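Local coordinates for protein C alpha-dehydrogenase (Sphingobium sp. SYK-6, PDB 4YAG) that oxidises a Calpha alcohol in the bacterial breakdown of lignin beta-aryl ethers, probably with NAD(+) as hydride acceptor, as a short-chain dehydrogenase/reductase, at residues 42-46 with 59-63. Sequence-based numbering, arbitrary orientation.
Sequences LDEAR and HTIRL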
ATOM      1  N   LEU A  42       6.992 -22.998  15.209  1.00 14.25           N
ATOM      2  CA  LEU A  42       5.826 -23.405  16.003  1.00 14.32           C
ATOM      3  C   LEU A  42       6.227 -24.447  17.040  1.00 15.89           C
ATOM      4  O   LEU A  42       5.761 -24.387  18.186  1.00 16.07           O
ATOM      5  CB  LEU A  42       4.714 -23.972  15.122  1.00 14.61           C
ATOM      6  CG  LEU A  42       4.017 -22.947  14.222  1.00 15.36           C
ATOM      7  CD1 LEU A  42       3.133 -23.623  13.197  1.00 17.08           C
ATOM      8  CD2 LEU A  42       3.190 -21.974  15.023  1.00 13.18           C
ATOM      9  N   ASP A  43       7.061 -25.406  16.652  1.00 17.09           N
ATOM     10  CA  ASP A  43       7.476 -26.453  17.585  1.00 18.31           C
ATOM     11  C   ASP A  43       8.287 -25.872  18.752  1.00 20.30           C
ATOM     12  O   ASP A  43       8.124 -26.280  19.915  1.00 21.13           O
ATOM     13  CB  ASP A  43       8.290 -27.529  16.871  1.00 20.24           C
ATOM     14  CG  ASP A  43       7.464 -28.348  15.886  1.00 28.37           C
ATOM     15  OD1 ASP A  43       6.213 -28.318  15.952  1.00 26.84           O
ATOM     16  OD2 ASP A  43       8.090 -29.035  15.050  1.00 37.41           O
ATOM     17  N   GLU A  44       9.150 -24.913  18.444  1.00 17.91           N
ATOM     18  CA  GLU A  44       9.964 -24.260  19.462  1.00 18.92           C
ATOM     19  C   GLU A  44       9.093 -23.465  20.419  1.00 16.75           C
ATOM     20  O   GLU A  44       9.362 -23.462  21.621  1.00 19.19           O
ATOM     21  CB  GLU A  44      10.982 -23.321  18.811  1.00 20.54           C
ATOM     22  CG  GLU A  44      12.087 -24.039  18.069  1.00 23.91           C
ATOM     23  CD  GLU A  44      12.830 -23.135  17.107  1.00 32.26           C
ATOM     24  OE1 GLU A  44      12.532 -21.922  17.059  1.00 31.48           O
ATOM     25  OE2 GLU A  44      13.700 -23.649  16.380  1.00 33.98           O
ATOM     26  N   ALA A  45       8.093 -22.768  19.888  1.00 15.78           N
ATOM     27  CA  ALA A  45       7.181 -21.999  20.723  1.00 15.79           C
ATOM     28  C   ALA A  45       6.385 -22.939  21.620  1.00 17.51           C
ATOM     29  O   ALA A  45       6.157 -22.643  22.789  1.00 20.20           O
ATOM     30  CB  ALA A  45       6.251 -21.176  19.865  1.00 15.74           C
ATOM     31  N   ARG A  46       5.958 -24.067  21.062  1.00 19.32           N
ATOM     32  CA  ARG A  46       5.218 -25.069  21.818  1.00 20.38           C
ATOM     33  C   ARG A  46       6.054 -25.542  22.994  1.00 23.95           C
ATOM     34  O   ARG A  46       5.589 -25.612  24.135  1.00 22.82           O
ATOM     35  CB  ARG A  46       4.892 -26.253  20.908  1.00 27.69           C
ATOM     36  CG  ARG A  46       4.022 -27.326  21.514  1.00 38.64           C
ATOM     37  CD  ARG A  46       3.653 -28.372  20.448  1.00 45.15           C
ATOM     38  NE  ARG A  46       2.847 -27.796  19.370  1.00 43.99           N
ATOM     39  CZ  ARG A  46       3.234 -27.674  18.100  1.00 50.38           C
ATOM     40  NH1 ARG A  46       4.423 -28.098  17.685  1.00 53.87           N
ATOM     41  NH2 ARG A  46       2.400 -27.129  17.232  1.00 53.20           N
ATOM     42  N   HIS A  59      -2.342 -22.898  21.359  1.00 14.11           N
ATOM     43  CA  HIS A  59      -2.594 -23.775  20.223  1.00 14.29           C
ATOM     44  C   HIS A  59      -1.809 -23.233  19.036  1.00 13.76           C
ATOM     45  O   HIS A  59      -1.722 -22.026  18.870  1.00 13.11           O
ATOM     46  CB  HIS A  59      -4.084 -23.784  19.889  1.00 14.23           C
ATOM     47  CG  HIS A  59      -4.451 -24.645  18.722  1.00 14.48           C
ATOM     48  ND1 HIS A  59      -4.204 -26.003  18.687  1.00 15.25           N
ATOM     49  CD2 HIS A  59      -5.084 -24.357  17.561  1.00 14.15           C
ATOM     50  CE1 HIS A  59      -4.653 -26.505  17.553  1.00 15.38           C
ATOM     51  NE2 HIS A  59      -5.194 -25.524  16.846  1.00 14.71           N
ATOM     52  N   THR A  60      -1.246 -24.111  18.214  1.00 14.09           N
ATOM     53  CA  THR A  60      -0.474 -23.683  17.059  1.00 13.68           C
ATOM     54  C   THR A  60      -1.155 -24.125  15.775  1.00 13.67           C
ATOM     55  O   THR A  60      -1.725 -25.206  15.698  1.00 14.27           O
ATOM     56  CB  THR A  60       0.951 -24.242  17.080  1.00 14.48           C
ATOM     57  OG1 THR A  60       0.894 -25.658  17.194  1.00 19.34           O
ATOM     58  CG2 THR A  60       1.716 -23.666  18.271  1.00 14.87           C
ATOM     59  N   ILE A  61      -1.061 -23.265  14.771  1.00 13.05           N
ATOM     60  CA  ILE A  61      -1.573 -23.559  13.441  1.00 13.04           C
ATOM     61  C   ILE A  61      -0.531 -23.138  12.426  1.00 12.73           C
ATOM     62  O   ILE A  61      -0.081 -21.977  12.428  1.00 12.62           O
ATOM     63  CB  ILE A  61      -2.877 -22.785  13.125  1.00 13.25           C
ATOM     64  CG1 ILE A  61      -3.986 -23.151  14.107  1.00 13.65           C
ATOM     65  CG2 ILE A  61      -3.348 -23.081  11.697  1.00 14.24           C
ATOM     66  CD1 ILE A  61      -5.253 -22.343  13.922  1.00 15.03           C
ATOM     67  N   ARG A  62      -0.177 -24.066  11.553  1.00 13.19           N
ATOM     68  CA  ARG A  62       0.728 -23.768  10.449  1.00 12.99           C
ATOM     69  C   ARG A  62      -0.089 -23.243   9.266  1.00 12.58           C
ATOM     70  O   ARG A  62      -1.001 -23.939   8.767  1.00 13.88           O
ATOM     71  CB  ARG A  62       1.506 -25.010  10.048  1.00 14.34           C
ATOM     72  CG  ARG A  62       2.509 -24.732   8.933  1.00 17.27           C
ATOM     73  CD  ARG A  62       3.357 -25.918   8.628  1.00 26.59           C
ATOM     74  NE  ARG A  62       4.203 -25.683   7.460  1.00 45.84           N
ATOM     75  CZ  ARG A  62       3.891 -26.037   6.213  1.00 40.76           C
ATOM     76  NH1 ARG A  62       2.746 -26.659   5.942  1.00 32.48           N
ATOM     77  NH2 ARG A  62       4.740 -25.772   5.231  1.00 46.10           N
ATOM     78  N   LEU A  63       0.253 -22.047   8.794  1.00 12.20           N
ATOM     79  CA  LEU A  63      -0.450 -21.466   7.663  1.00 13.10           C
ATOM     80  C   LEU A  63       0.380 -20.361   7.044  1.00 12.75           C
ATOM     81  O   LEU A  63       1.343 -19.890   7.628  1.00 12.79           O
ATOM     82  CB  LEU A  63      -1.825 -20.922   8.061  1.00 11.77           C
ATOM     83  CG  LEU A  63      -1.924 -19.883   9.162  1.00 13.19           C
ATOM     84  CD1 LEU A  63      -1.431 -18.505   8.740  1.00 15.12           C
ATOM     85  CD2 LEU A  63      -3.381 -19.763   9.643  1.00 15.94           C
TER
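Leu42 meets Thr60 where helix segment 42-46 lies over strand segment 59-62, the axes 9.2 Å apart and antiparallel at 176°. This is the helix-to-second-strand half of a right-handed beta-alpha-beta crossover in the Rossmann fold: helix 39-51 links strand 31-36 to strand 58-62, the outermost strand at that side of the sheet within this chain. The nearest CA atoms across the contact are those of Leu42 and Thr60, 6.4 Å apart. Leu42 carries the apolar part. With CG anti to the carbonyl carbon (chi1 -69°), its two methyls divide between alternate strand residues: CD2 lies 3.8 Å from Thr60 CB, while CD1 rests 3.7 Å from Arg62 CA. Replacing Leu42 by alanine removes both methyls, which would probably leave a gap over Thr60 and Arg62 and cost the packing against Asp36, an NADH-binding residue. Toward the surface, Arg46 bends at chi3, bringing its guanidinium toward Thr60; the modelled separation there is too short to support a bond. Within the helix, Arg46 NH1 forms a salt bridge with Asp43 OD1 at 2.5 Å, its hydrogen bond weak at 129°. Asp43 OD1 also accepts from Gln39 NE2.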